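Local coordinates for protein putative SAM-dependent O-methyltranferase (Podospora anserina, PDB 4YMH) that probably transfers methyl groups from S-adenosylmethionine to oxygen atoms of its substrates, and is seen here with the product S-adenosyl-L-homocysteine bound, at residues W56-F59 and T60-R64; W233-G236 and A237-A240; P195-N198 and G199-Q202; P101-I104 and A105-R108; V174-R177 and G178-G182. All coordinates share one frame; numbering follows the deposited sequence.

In the fold
All five contacts are local: each joins residues a few positions apart on one continuous piece of chain, along a helix in interactions 1, 3 and 4 and round a turn in 2 and 5, so none closes a long loop, and none nests or crosses. From the N terminus, interaction 1 lies at the end of helix 51-64, and interaction 4 opens helix 101-114 of a beta-alpha-beta unit. Interaction 5 folds the loop that leaves strand 167-171, and interaction 3 follows at the start of helix 194-212. These two meet, with Trp197 CZ2 3.4 Å from Arg177 CZ. Interaction 2 shapes the C-terminal tail after strand 228-233. Interactions 1 and 5 both touch the second subunit.

Interaction 1 (W56-F59 and T60-R64); sequences WMIF and TARDR
Thr60 and Trp56, one turn apart on helix 51-64, meet at a doubly bonded carbonyl. Trp56 O accepts the backbone N of Thr60 at 2.9 Å and the hydroxyl Thr60 OG1 at 2.6 Å, the two donors arriving from opposite faces of the carbonyl plane. A chi1 of -59° at Thr60 sets OG1 beside its own backbone N, where it can fold back onto the preceding turn. The hydroxyl oxygen also lies over one face of the Trp56 indole, with Thr60 OG1 3.4 Å from Trp56 NE1, a contact whose angle is too poor for a hydrogen bond. Replacing Thr60 by a valine would probably leave Trp56 O with the backbone donor alone and put a methyl where the hydroxyl now meets the indole.

This is the close-packed part: Trp56 is buried and also meets the Phe225 ring, while Met57 packs against helix 78-86, its side chain about 5 Å from the bound S-adenosyl-L-homocysteine. The second half of the segment is less enclosed, with Arg62 and Asp63 partly exposed while Ile58 beneath is buried. The extended Arg62 lays its guanidinium flat against the branch methyl, Ile58 CG2 sitting 3.5 Å above the plane, over its centre. Packing is looser at Asp63, whose CB approaches the Phe59 ring obliquely, 4.3 Å from Phe59 CE1. The hydroxyl of Thr60 is thus spent within the helix, whereas the charges of Asp63 and Arg64 are used between subunits, each pairing with its counterpart on the second subunit, so this last turn carries part of the dimer interface.

Interaction 2 (W233-G236 and A237-A240); sequences WKDG and AQRA
A type I turn, Lys234 to Ala237, bends the chain just as it leaves strand 228-233, and Ala237 N closes it on Lys234 O at 2.9 Å from well above the carbonyl plane. Gln238 N adds a weak bond to the same oxygen. Beyond the turn the tail is tied back by Arg239, whose chain bends at chi2 (-59°) and brings the guanidinium round to two carbonyls. Its NH1 donates to Gly236 O at 2.8 Å and to Gln238 O at 2.9 Å, both oxygens lying close to the guanidinium plane, so that one nitrogen joins the turn to the residue before the arginine.

The strand that feeds this turn lies between strands 167-171 and 217-222 of the mixed sheet, antiparallel to both, and its last residue, Trp233, is buried with NE1 bonded to Leu163 O. Two side chains of the tail rest on this end: Gln238 CG lies 3.7 Å from Trp233 CB, and Ala237 CB is 4.3 Å from Trp233 CE3. From there the extended Gln238 chain carries OE1 to a water, which donates to it at 3.0 Å and also to Asp235 O at 3.1 Å. Replacing Gln238 by an alanine would probably cost the water its side-chain acceptor and uncover Trp233 CB.

The charged side chains of the turn point different ways: Asp235 OD1 forms a salt bridge with Arg232, while Lys234 NZ reaches Ile217 O and the carboxylate of Asp218, both on strand 217-222.

Interaction 3 (P195-N198 and G199-Q202); sequences PYWN and GCGQ
Trp197 O accepts Gly201 N at 2.8 Å, the shortest of four backbone bonds that wind this first part of helix 194-212. The side-chain contact centres on Cys200, one turn beyond Tyr196. Its sulfur sits over one face of the phenol ring, 3.8 Å from the ring centroid and 26° off the normal, displaced toward the rim, where Cys200 SG is 3.5 Å from Tyr196 CZ. The tyrosine makes this possible by holding CG anti to its N (chi1 169°), which swings the ring along the helix toward the following turn.

Trp197 borders the same group more loosely: its CE3 is 4.0 Å from Cys200 CB, and the sulfur lies oblique to the six-membered ring. The two aromatic residues also meet each other, Tyr196 CE2 standing 3.7 Å above the indole plane, over its centre. Arg177 and Leu179 of the preceding loop pack on Trp197, while Lys147 touches Cys200. A polarisable sulfur against an aromatic face is held mainly by dispersion, so the exposed tyrosine is probably held along the helix surface largely by its contact with the buried cysteine.

Interaction 4 (P101-I104 and A105-R108); sequences PKMI and AASR
Ile104 and Arg108 share a backbone bond, Arg108 N to Ile104 O at 2.9 Å, one of four regular i to i+4 bonds that begin with Ala105 N to Pro101 O at the start of helix 101-114. Met103 O takes Ser107 N at 2.9 Å, and Ser107 OG lies 3.0 Å from the same oxygen.

Apolar contacts follow two flanks. On one, Met103 has chi2 at -32°, away from a staggered value, and its chain curls back so that CE comes 4.2 Å from Ala106 CB. On the other, the branch methyl Ile104 CG2 lies 3.7 Å from Arg108 NE, the two chains running side by side and pointing the same way.

The charge of Arg108 is met outside the helix: the chain is extended from CG to NE, and NH2 forms a salt bridge with Glu124 and bonds to Leu122 O.

Met103 touches S-adenosyl-L-homocysteine as well as Tyr75 and Glu98. The helix is the crossover of the beta-alpha-beta unit between strands 93-98 and 120-124, and it lies against both: Ile104 packs on Glu98 of the first and Glu124 of the second, and Ser107 on Leu122 of the second.

Interaction 5 (V174-R177 and G178-G182); sequences VFAR and GLTIG
With OG1 opposite its carbonyl carbon (chi1 -67°), Thr180 reaches back six residues, and the hydroxyl OG1 bonds to Val174 O at 2.6 Å. At Ile181 a chi2 of 85° turns CD1 toward the Phe175 ring, and the two side chains cross obliquely with Ile181 CD1 3.8 Å from Phe175 CD1. The Ala176 methyl adds to the packing, its CB lying 3.4 Å from Thr180 OG1.

The backbone between these groups is drawn round one carbonyl. Phe175 O accepts Gly178 N at 2.8 Å and Thr180 N at 2.9 Å, from opposite faces of its plane and both well out of it. Leu179 N bonds in turn to Ala176 O at 3.0 Å. Ala176 and Arg177 have positive phi, and Gly178, with phi of 115°, could hardly carry a side chain, since a CB there would collide with Arg177 O.

Arg177 itself turns away to a salt bridge with Asp226, while Leu179 and Thr180 pack on helix 194-212. Tyr19 of the second subunit lies against Thr180 and Ile181, and Cys20 of that subunit against Phe175. Two overlapping turns, Phe175 to Gly178 and Ala176 to Leu179, have backbone angles close to those of the type I' beta turn; together they make a compact, buried reversal in the connection from strand 167-171 to helix 194-212.

Interaction 1 (W56-F59 and T60-R64)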
loop_
_atom_site.group_PDB
_atom_site.type_symbol
_atom_site.label_atom_id
_atom_site.label_comp_id
_atom_site.label_asym_id
_atom_site.label_seq_id
_atom_site.Cartn_x
_atom_site.Cartn_y
_atom_site.Cartn_z
ATOM N N TRP A 56 2.680 -7.786 -5.563
ATOM C CA TRP A 56 2.969 -6.581 -4.776
ATOM C C TRP A 56 4.446 -6.500 -4.380
ATOM O O TRP A 56 5.064 -5.441 -4.452
ATOM C CB TRP A 56 2.076 -6.553 -3.532
ATOM C CG TRP A 56 2.495 -5.592 -2.469
ATOM C CD1 TRP A 56 2.444 -4.227 -2.524
ATOM C CD2 TRP A 56 2.995 -5.922 -1.175
ATOM N NE1 TRP A 56 2.880 -3.689 -1.338
ATOM C CE2 TRP A 56 3.231 -4.708 -0.495
ATOM C CE3 TRP A 56 3.262 -7.129 -0.516
ATOM C CZ2 TRP A 56 3.725 -4.665 0.803
ATOM C CZ3 TRP A 56 3.755 -7.085 0.775
ATOM C CH2 TRP A 56 3.981 -5.861 1.421
ATOM N N MET A 57 5.016 -7.624 -3.957
ATOM C CA MET A 57 6.416 -7.649 -3.574
ATOM C C MET A 57 7.304 -7.328 -4.766
ATOM O O MET A 57 8.230 -6.520 -4.654
ATOM C CB MET A 57 6.784 -9.020 -2.971
ATOM C CG MET A 57 6.062 -9.307 -1.663
ATOM S SD MET A 57 6.472 -10.940 -1.017
ATOM C CE MET A 57 5.603 -11.996 -2.112
ATOM N N ILE A 58 7.019 -7.947 -5.912
ATOM C CA ILE A 58 7.833 -7.708 -7.097
ATOM C C ILE A 58 7.720 -6.245 -7.560
ATOM O O ILE A 58 8.725 -5.605 -7.884
ATOM C CB ILE A 58 7.437 -8.660 -8.244
ATOM C CG1 ILE A 58 7.759 -10.112 -7.834
ATOM C CG2 ILE A 58 8.174 -8.285 -9.522
ATOM C CD1 ILE A 58 7.371 -11.146 -8.859
ATOM N N PHE A 59 6.494 -5.728 -7.580
ATOM C CA PHE A 59 6.264 -4.324 -7.949
ATOM C C PHE A 59 7.041 -3.392 -7.028
ATOM O O PHE A 59 7.751 -2.483 -7.481
ATOM C CB PHE A 59 4.767 -3.989 -7.901
ATOM C CG PHE A 59 4.426 -2.586 -8.396
ATOM C CD1 PHE A 59 4.598 -1.477 -7.581
ATOM C CD2 PHE A 59 3.915 -2.394 -9.680
ATOM C CE1 PHE A 59 4.276 -0.194 -8.039
ATOM C CE2 PHE A 59 3.577 -1.127 -10.132
ATOM C CZ PHE A 59 3.776 -0.025 -9.326
ATOM N N THR A 60 6.905 -3.628 -5.731
ATOM C CA THR A 60 7.552 -2.809 -4.717
ATOM C C THR A 60 9.074 -2.816 -4.873
ATOM O O THR A 60 9.725 -1.773 -4.768
ATOM C CB THR A 60 7.159 -3.295 -3.308
ATOM O OG1 THR A 60 5.732 -3.221 -3.183
ATOM C CG2 THR A 60 7.794 -2.441 -2.230
ATOM N N ALA A 61 9.641 -3.992 -5.125
ATOM C CA ALA A 61 11.078 -4.093 -5.371
ATOM C C ALA A 61 11.527 -3.387 -6.660
ATOM O O ALA A 61 12.576 -2.745 -6.681
ATOM C CB ALA A 61 11.502 -5.554 -5.419
ATOM N N ARG A 62 10.765 -3.523 -7.740
ATOM C CA ARG A 62 11.147 -2.847 -8.982
ATOM C C ARG A 62 11.058 -1.336 -8.829
ATOM O O ARG A 62 11.845 -0.581 -9.405
ATOM C CB ARG A 62 10.271 -3.310 -10.153
ATOM C CG ARG A 62 10.544 -4.773 -10.553
ATOM C CD ARG A 62 10.178 -5.060 -11.985
ATOM N NE ARG A 62 10.465 -6.451 -12.336
ATOM C CZ ARG A 62 9.552 -7.342 -12.714
ATOM N NH1 ARG A 62 8.278 -6.990 -12.832
ATOM N NH2 ARG A 62 9.921 -8.586 -13.003
ATOM N N ASP A 63 10.083 -0.902 -8.049
ATOM C CA ASP A 63 9.830 0.520 -7.833
ATOM C C ASP A 63 10.909 1.154 -6.959
ATOM O O ASP A 63 11.539 2.136 -7.357
ATOM C CB ASP A 63 8.441 0.695 -7.203
ATOM C CG ASP A 63 8.111 2.141 -6.854
ATOM O OD1 ASP A 63 8.602 3.075 -7.519
ATOM O OD2 ASP A 63 7.323 2.331 -5.904
ATOM N N ARG A 64 11.131 0.588 -5.774
ATOM C CA ARG A 64 12.037 1.203 -4.798
ATOM C C ARG A 64 13.509 0.941 -5.110
ATOM O O ARG A 64 14.396 1.649 -4.613
ATOM C CB ARG A 64 11.732 0.696 -3.383
ATOM C CG ARG A 64 10.289 0.874 -2.924
ATOM C CD ARG A 64 10.151 0.475 -1.453
ATOM N NE ARG A 64 10.949 1.320 -0.576
ATOM C CZ ARG A 64 10.460 2.385 0.059
ATOM N NH1 ARG A 64 9.185 2.716 -0.101
ATOM N NH2 ARG A 64 11.238 3.120 0.832
#

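Interaction 2 (W233-G236 and A237-A240)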
loop_
_atom_site.group_PDB
_atom_site.type_symbol
_atom_site.label_atom_id
_atom_site.label_comp_id
_atom_site.label_asym_id
_atom_site.label_seq_id
_atom_site.Cartn_x
_atom_site.Cartn_y
_atom_site.Cartn_z
ATOM N N TRP A 233 12.284 5.650 9.010
ATOM C CA TRP A 233 12.857 6.654 9.896
ATOM C C TRP A 233 12.089 7.959 9.718
ATOM O O TRP A 233 11.776 8.339 8.580
ATOM C CB TRP A 233 14.335 6.908 9.587
ATOM C CG TRP A 233 15.269 5.746 9.752
ATOM C CD1 TRP A 233 15.861 5.025 8.753
ATOM C CD2 TRP A 233 15.762 5.204 10.984
ATOM N NE1 TRP A 233 16.680 4.063 9.288
ATOM C CE2 TRP A 233 16.636 4.146 10.653
ATOM C CE3 TRP A 233 15.544 5.504 12.335
ATOM C CZ2 TRP A 233 17.297 3.390 11.623
ATOM C CZ3 TRP A 233 16.203 4.744 13.303
ATOM C CH2 TRP A 233 17.067 3.705 12.938
ATOM N N LYS A 234 11.805 8.655 10.822
ATOM C CA LYS A 234 11.383 10.058 10.733
ATOM C C LYS A 234 12.436 10.851 9.979
ATOM O O LYS A 234 13.622 10.534 10.078
ATOM C CB LYS A 234 11.193 10.686 12.112
ATOM C CG LYS A 234 9.991 10.214 12.884
ATOM C CD LYS A 234 9.699 11.214 14.017
ATOM C CE LYS A 234 8.746 10.624 15.059
ATOM N NZ LYS A 234 7.481 10.137 14.450
ATOM N N ASP A 235 12.018 11.888 9.246
ATOM C CA ASP A 235 12.975 12.705 8.497
ATOM C C ASP A 235 14.172 13.093 9.367
ATOM O O ASP A 235 15.331 12.936 8.968
ATOM C CB ASP A 235 12.310 13.977 7.949
ATOM C CG ASP A 235 11.392 13.705 6.760
ATOM O OD1 ASP A 235 11.500 12.619 6.150
ATOM O OD2 ASP A 235 10.570 14.593 6.432
ATOM N N GLY A 236 13.890 13.580 10.568
ATOM C CA GLY A 236 14.948 14.043 11.457
ATOM C C GLY A 236 15.775 12.951 12.124
ATOM O O GLY A 236 16.857 13.230 12.644
ATOM N N ALA A 237 15.272 11.715 12.109
ATOM C CA ALA A 237 15.923 10.599 12.795
ATOM C C ALA A 237 16.910 9.857 11.894
ATOM O O ALA A 237 17.661 8.988 12.358
ATOM C CB ALA A 237 14.872 9.621 13.330
ATOM N N GLN A 238 16.885 10.178 10.602
ATOM C CA GLN A 238 17.833 9.591 9.660
ATOM C C GLN A 238 19.249 9.998 10.041
ATOM O O GLN A 238 19.492 11.137 10.452
ATOM C CB GLN A 238 17.514 10.019 8.224
ATOM C CG GLN A 238 16.146 9.552 7.746
ATOM C CD GLN A 238 15.775 10.103 6.377
ATOM O OE1 GLN A 238 16.501 10.913 5.798
ATOM N NE2 GLN A 238 14.635 9.673 5.862
ATOM N N ARG A 239 20.181 9.059 9.912
ATOM C CA ARG A 239 21.555 9.293 10.329
ATOM C C ARG A 239 22.512 8.976 9.183
ATOM O O ARG A 239 22.131 8.311 8.218
ATOM C CB ARG A 239 21.877 8.457 11.580
ATOM C CG ARG A 239 21.160 8.954 12.860
ATOM C CD ARG A 239 21.562 10.392 13.145
ATOM N NE ARG A 239 20.979 10.967 14.352
ATOM C CZ ARG A 239 19.896 11.735 14.357
ATOM N NH1 ARG A 239 19.271 11.994 13.214
ATOM N NH2 ARG A 239 19.433 12.233 15.501
ATOM N N ALA A 240 23.741 9.476 9.278
ATOM C CA ALA A 240 24.735 9.268 8.229
ATOM C C ALA A 240 25.590 8.029 8.510
ATOM O O ALA A 240 25.091 7.007 8.993
ATOM C CB ALA A 240 25.619 10.503 8.083
HETATM O O HOH W 1 15.683 13.840 6.032
#

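Interaction 3 (P195-N198 and G199-Q202)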
loop_
_atom_site.group_PDB
_atom_site.type_symbol
_atom_site.label_atom_id
_atom_site.label_comp_id
_atom_site.label_asym_id
_atom_site.label_seq_id
_atom_site.Cartn_x
_atom_site.Cartn_y
_atom_site.Cartn_z
ATOM N N PRO A 195 -7.644 -19.977 18.656
ATOM C CA PRO A 195 -6.729 -19.668 19.769
ATOM C C PRO A 195 -5.343 -19.189 19.336
ATOM O O PRO A 195 -4.791 -18.226 19.918
ATOM C CB PRO A 195 -6.629 -21.002 20.511
ATOM C CG PRO A 195 -7.933 -21.643 20.249
ATOM C CD PRO A 195 -8.290 -21.292 18.846
ATOM N N TYR A 196 -4.789 -19.841 18.316
ATOM C CA TYR A 196 -3.491 -19.440 17.802
ATOM C C TYR A 196 -3.520 -17.962 17.359
ATOM O O TYR A 196 -2.683 -17.136 17.770
ATOM C CB TYR A 196 -3.062 -20.348 16.628
ATOM C CG TYR A 196 -1.858 -19.811 15.902
ATOM C CD1 TYR A 196 -0.575 -20.022 16.395
ATOM C CD2 TYR A 196 -2.000 -19.056 14.743
ATOM C CE1 TYR A 196 0.530 -19.501 15.742
ATOM C CE2 TYR A 196 -0.911 -18.531 14.094
ATOM C CZ TYR A 196 0.354 -18.765 14.592
ATOM O OH TYR A 196 1.453 -18.242 13.942
ATOM N N TRP A 197 -4.493 -17.615 16.526
ATOM C CA TRP A 197 -4.513 -16.254 15.991
ATOM C C TRP A 197 -4.851 -15.213 17.061
ATOM O O TRP A 197 -4.443 -14.068 16.947
ATOM C CB TRP A 197 -5.481 -16.142 14.805
ATOM C CG TRP A 197 -4.890 -16.725 13.549
ATOM C CD1 TRP A 197 -5.305 -17.837 12.882
ATOM C CD2 TRP A 197 -3.754 -16.228 12.836
ATOM N NE1 TRP A 197 -4.498 -18.062 11.789
ATOM C CE2 TRP A 197 -3.542 -17.081 11.737
ATOM C CE3 TRP A 197 -2.903 -15.130 13.015
ATOM C CZ2 TRP A 197 -2.508 -16.877 10.818
ATOM C CZ3 TRP A 197 -1.880 -14.926 12.106
ATOM C CH2 TRP A 197 -1.688 -15.802 11.020
ATOM N N ASN A 198 -5.581 -15.606 18.096
ATOM C CA ASN A 198 -5.875 -14.688 19.195
ATOM C C ASN A 198 -4.601 -14.361 19.960
ATOM O O ASN A 198 -4.370 -13.211 20.346
ATOM C CB ASN A 198 -6.921 -15.289 20.143
ATOM C CG ASN A 198 -8.324 -14.787 19.861
ATOM O OD1 ASN A 198 -8.568 -13.576 19.775
ATOM N ND2 ASN A 198 -9.254 -15.716 19.697
ATOM N N GLY A 199 -3.779 -15.390 20.183
ATOM C CA GLY A 199 -2.467 -15.174 20.774
ATOM C C GLY A 199 -1.636 -14.203 19.945
ATOM O O GLY A 199 -1.047 -13.224 20.468
ATOM N N CYS A 200 -1.582 -14.477 18.639
ATOM C CA CYS A 200 -0.865 -13.588 17.730
ATOM C C CYS A 200 -1.406 -12.167 17.813
ATOM O O CYS A 200 -0.647 -11.218 17.844
ATOM C CB CYS A 200 -0.946 -14.088 16.288
ATOM S SG CYS A 200 0.030 -15.602 16.028
ATOM N N GLY A 201 -2.722 -12.028 17.862
ATOM C CA GLY A 201 -3.335 -10.716 17.892
ATOM C C GLY A 201 -2.978 -9.938 19.138
ATOM O O GLY A 201 -2.753 -8.741 19.067
ATOM N N GLN A 202 -2.932 -10.604 20.288
ATOM C CA GLN A 202 -2.535 -9.913 21.519
ATOM C C GLN A 202 -1.099 -9.395 21.409
ATOM O O GLN A 202 -0.799 -8.230 21.777
ATOM C CB GLN A 202 -2.690 -10.843 22.730
ATOM C CG GLN A 202 -4.141 -11.241 22.942
ATOM C CD GLN A 202 -4.297 -12.463 23.828
ATOM O OE1 GLN A 202 -3.332 -12.945 24.427
ATOM N NE2 GLN A 202 -5.518 -12.975 23.911
#

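Interaction 4 (P101-I104 and A105-R108)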
loop_
_atom_site.group_PDB
_atom_site.type_symbol
_atom_site.label_atom_id
_atom_site.label_comp_id
_atom_site.label_asym_id
_atom_site.label_seq_id
_atom_site.Cartn_x
_atom_site.Cartn_y
_atom_site.Cartn_z
ATOM N N PRO A 101 14.191 -26.458 10.532
ATOM C CA PRO A 101 14.995 -27.384 9.720
ATOM C C PRO A 101 14.259 -27.847 8.458
ATOM O O PRO A 101 14.811 -27.811 7.354
ATOM C CB PRO A 101 15.235 -28.559 10.667
ATOM C CG PRO A 101 15.171 -27.959 12.027
ATOM C CD PRO A 101 14.141 -26.865 11.946
ATOM N N LYS A 102 13.012 -28.269 8.638
ATOM C CA LYS A 102 12.153 -28.676 7.533
ATOM C C LYS A 102 12.058 -27.595 6.440
ATOM O O LYS A 102 12.239 -27.880 5.237
ATOM C CB LYS A 102 10.771 -29.025 8.083
ATOM C CG LYS A 102 9.660 -29.155 7.067
ATOM C CD LYS A 102 8.345 -29.514 7.757
ATOM C CE LYS A 102 7.996 -28.496 8.844
ATOM N NZ LYS A 102 6.723 -28.824 9.563
ATOM N N MET A 103 11.816 -26.354 6.853
ATOM C CA MET A 103 11.628 -25.270 5.877
ATOM C C MET A 103 12.955 -24.805 5.287
ATOM O O MET A 103 13.003 -24.378 4.146
ATOM C CB MET A 103 10.882 -24.084 6.498
ATOM C CG MET A 103 9.461 -24.420 6.953
ATOM S SD MET A 103 8.618 -25.693 5.964
ATOM C CE MET A 103 8.399 -24.857 4.381
ATOM N N ILE A 104 14.030 -24.912 6.060
ATOM C CA ILE A 104 15.369 -24.627 5.558
ATOM C C ILE A 104 15.753 -25.600 4.427
ATOM O O ILE A 104 16.221 -25.176 3.369
ATOM C CB ILE A 104 16.407 -24.708 6.700
ATOM C CG1 ILE A 104 16.289 -23.479 7.614
ATOM C CG2 ILE A 104 17.828 -24.838 6.140
ATOM C CD1 ILE A 104 16.981 -23.651 8.940
ATOM N N ALA A 105 15.532 -26.892 4.651
ATOM C CA ALA A 105 15.784 -27.897 3.618
ATOM C C ALA A 105 14.943 -27.610 2.370
ATOM O O ALA A 105 15.473 -27.575 1.236
ATOM C CB ALA A 105 15.496 -29.288 4.145
ATOM N N ALA A 106 13.643 -27.391 2.589
ATOM C CA ALA A 106 12.737 -27.035 1.493
ATOM C C ALA A 106 13.228 -25.832 0.673
ATOM O O ALA A 106 13.248 -25.866 -0.560
ATOM C CB ALA A 106 11.335 -26.745 2.042
ATOM N N SER A 107 13.605 -24.767 1.369
ATOM C CA SER A 107 14.015 -23.530 0.732
ATOM C C SER A 107 15.324 -23.645 -0.020
ATOM O O SER A 107 15.432 -23.128 -1.131
ATOM C CB SER A 107 14.124 -22.414 1.768
ATOM O OG SER A 107 12.838 -22.033 2.203
ATOM N N ARG A 108 16.326 -24.276 0.590
ATOM C CA ARG A 108 17.602 -24.472 -0.097
ATOM C C ARG A 108 17.400 -25.257 -1.387
ATOM O O ARG A 108 17.931 -24.886 -2.446
ATOM C CB ARG A 108 18.611 -25.181 0.802
ATOM C CG ARG A 108 18.990 -24.366 2.024
ATOM C CD ARG A 108 20.270 -24.887 2.676
ATOM N NE ARG A 108 20.598 -24.114 3.869
ATOM C CZ ARG A 108 21.054 -22.861 3.857
ATOM N NH1 ARG A 108 21.241 -22.225 2.707
ATOM N NH2 ARG A 108 21.321 -22.242 4.999
#

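Interaction 5 (V174-R177 and G178-G182)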
loop_
_atom_site.group_PDB
_atom_site.type_symbol
_atom_site.label_atom_id
_atom_site.label_comp_id
_atom_site.label_asym_id
_atom_site.label_seq_id
_atom_site.Cartn_x
_atom_site.Cartn_y
_atom_site.Cartn_z
ATOM N N VAL A 174 -0.150 -8.247 10.333
ATOM C CA VAL A 174 -0.273 -7.533 11.603
ATOM C C VAL A 174 -1.706 -7.569 12.170
ATOM O O VAL A 174 -1.907 -7.427 13.382
ATOM C CB VAL A 174 0.263 -6.081 11.425
ATOM C CG1 VAL A 174 0.152 -5.264 12.708
ATOM C CG2 VAL A 174 1.726 -6.162 11.027
ATOM N N PHE A 175 -2.699 -7.788 11.312
ATOM C CA PHE A 175 -4.089 -7.855 11.778
ATOM C C PHE A 175 -4.432 -9.173 12.471
ATOM O O PHE A 175 -5.441 -9.254 13.165
ATOM C CB PHE A 175 -5.067 -7.681 10.613
ATOM C CG PHE A 175 -5.214 -6.256 10.135
ATOM C CD1 PHE A 175 -4.693 -5.193 10.863
ATOM C CD2 PHE A 175 -5.897 -5.987 8.964
ATOM C CE1 PHE A 175 -4.855 -3.884 10.418
ATOM C CE2 PHE A 175 -6.051 -4.677 8.510
ATOM C CZ PHE A 175 -5.532 -3.631 9.238
ATOM N N ALA A 176 -3.633 -10.206 12.221
ATOM C CA ALA A 176 -3.914 -11.553 12.739
ATOM C C ALA A 176 -5.364 -11.943 12.424
ATOM O O ALA A 176 -6.132 -12.321 13.316
ATOM C CB ALA A 176 -3.646 -11.619 14.260
ATOM N N ARG A 177 -5.731 -11.777 11.157
ATOM C CA ARG A 177 -7.059 -12.089 10.619
ATOM C C ARG A 177 -8.160 -11.156 11.122
ATOM O O ARG A 177 -9.346 -11.376 10.850
ATOM C CB ARG A 177 -7.419 -13.544 10.936
ATOM C CG ARG A 177 -6.348 -14.548 10.509
ATOM C CD ARG A 177 -6.218 -14.594 9.009
ATOM N NE ARG A 177 -5.628 -15.858 8.567
ATOM C CZ ARG A 177 -4.372 -16.014 8.159
ATOM N NH1 ARG A 177 -3.541 -14.980 8.121
ATOM N NH2 ARG A 177 -3.948 -17.215 7.776
ATOM N N GLY A 178 -7.766 -10.113 11.845
ATOM C CA GLY A 178 -8.699 -9.191 12.460
ATOM C C GLY A 178 -8.613 -9.257 13.974
ATOM O O GLY A 178 -9.038 -8.352 14.668
ATOM N N LEU A 179 -8.011 -10.320 14.499
ATOM C CA LEU A 179 -8.046 -10.530 15.944
ATOM C C LEU A 179 -7.089 -9.618 16.717
ATOM O O LEU A 179 -7.239 -9.455 17.942
ATOM C CB LEU A 179 -7.759 -12.003 16.269
ATOM C CG LEU A 179 -8.743 -13.014 15.659
ATOM C CD1 LEU A 179 -8.480 -14.428 16.218
ATOM C CD2 LEU A 179 -10.187 -12.607 15.902
ATOM N N THR A 180 -6.138 -8.997 16.019
ATOM C CA THR A 180 -5.309 -7.957 16.641
ATOM C C THR A 180 -6.177 -6.806 17.144
ATOM O O THR A 180 -5.935 -6.230 18.215
ATOM C CB THR A 180 -4.250 -7.406 15.647
ATOM O OG1 THR A 180 -3.304 -8.437 15.350
ATOM C CG2 THR A 180 -3.522 -6.208 16.237
ATOM N N ILE A 181 -7.209 -6.478 16.378
ATOM C CA ILE A 181 -8.089 -5.372 16.741
ATOM C C ILE A 181 -9.017 -5.776 17.905
ATOM O O ILE A 181 -9.236 -5.016 18.845
ATOM C CB ILE A 181 -8.913 -4.883 15.519
ATOM C CG1 ILE A 181 -7.986 -4.382 14.411
ATOM C CG2 ILE A 181 -9.867 -3.748 15.938
ATOM C CD1 ILE A 181 -7.452 -5.483 13.467
ATOM N N GLY A 182 -9.540 -6.990 17.862
ATOM C CA GLY A 182 -10.352 -7.490 18.973
ATOM C C GLY A 182 -10.730 -8.925 18.716
ATOM O O GLY A 182 -10.782 -9.351 17.563
#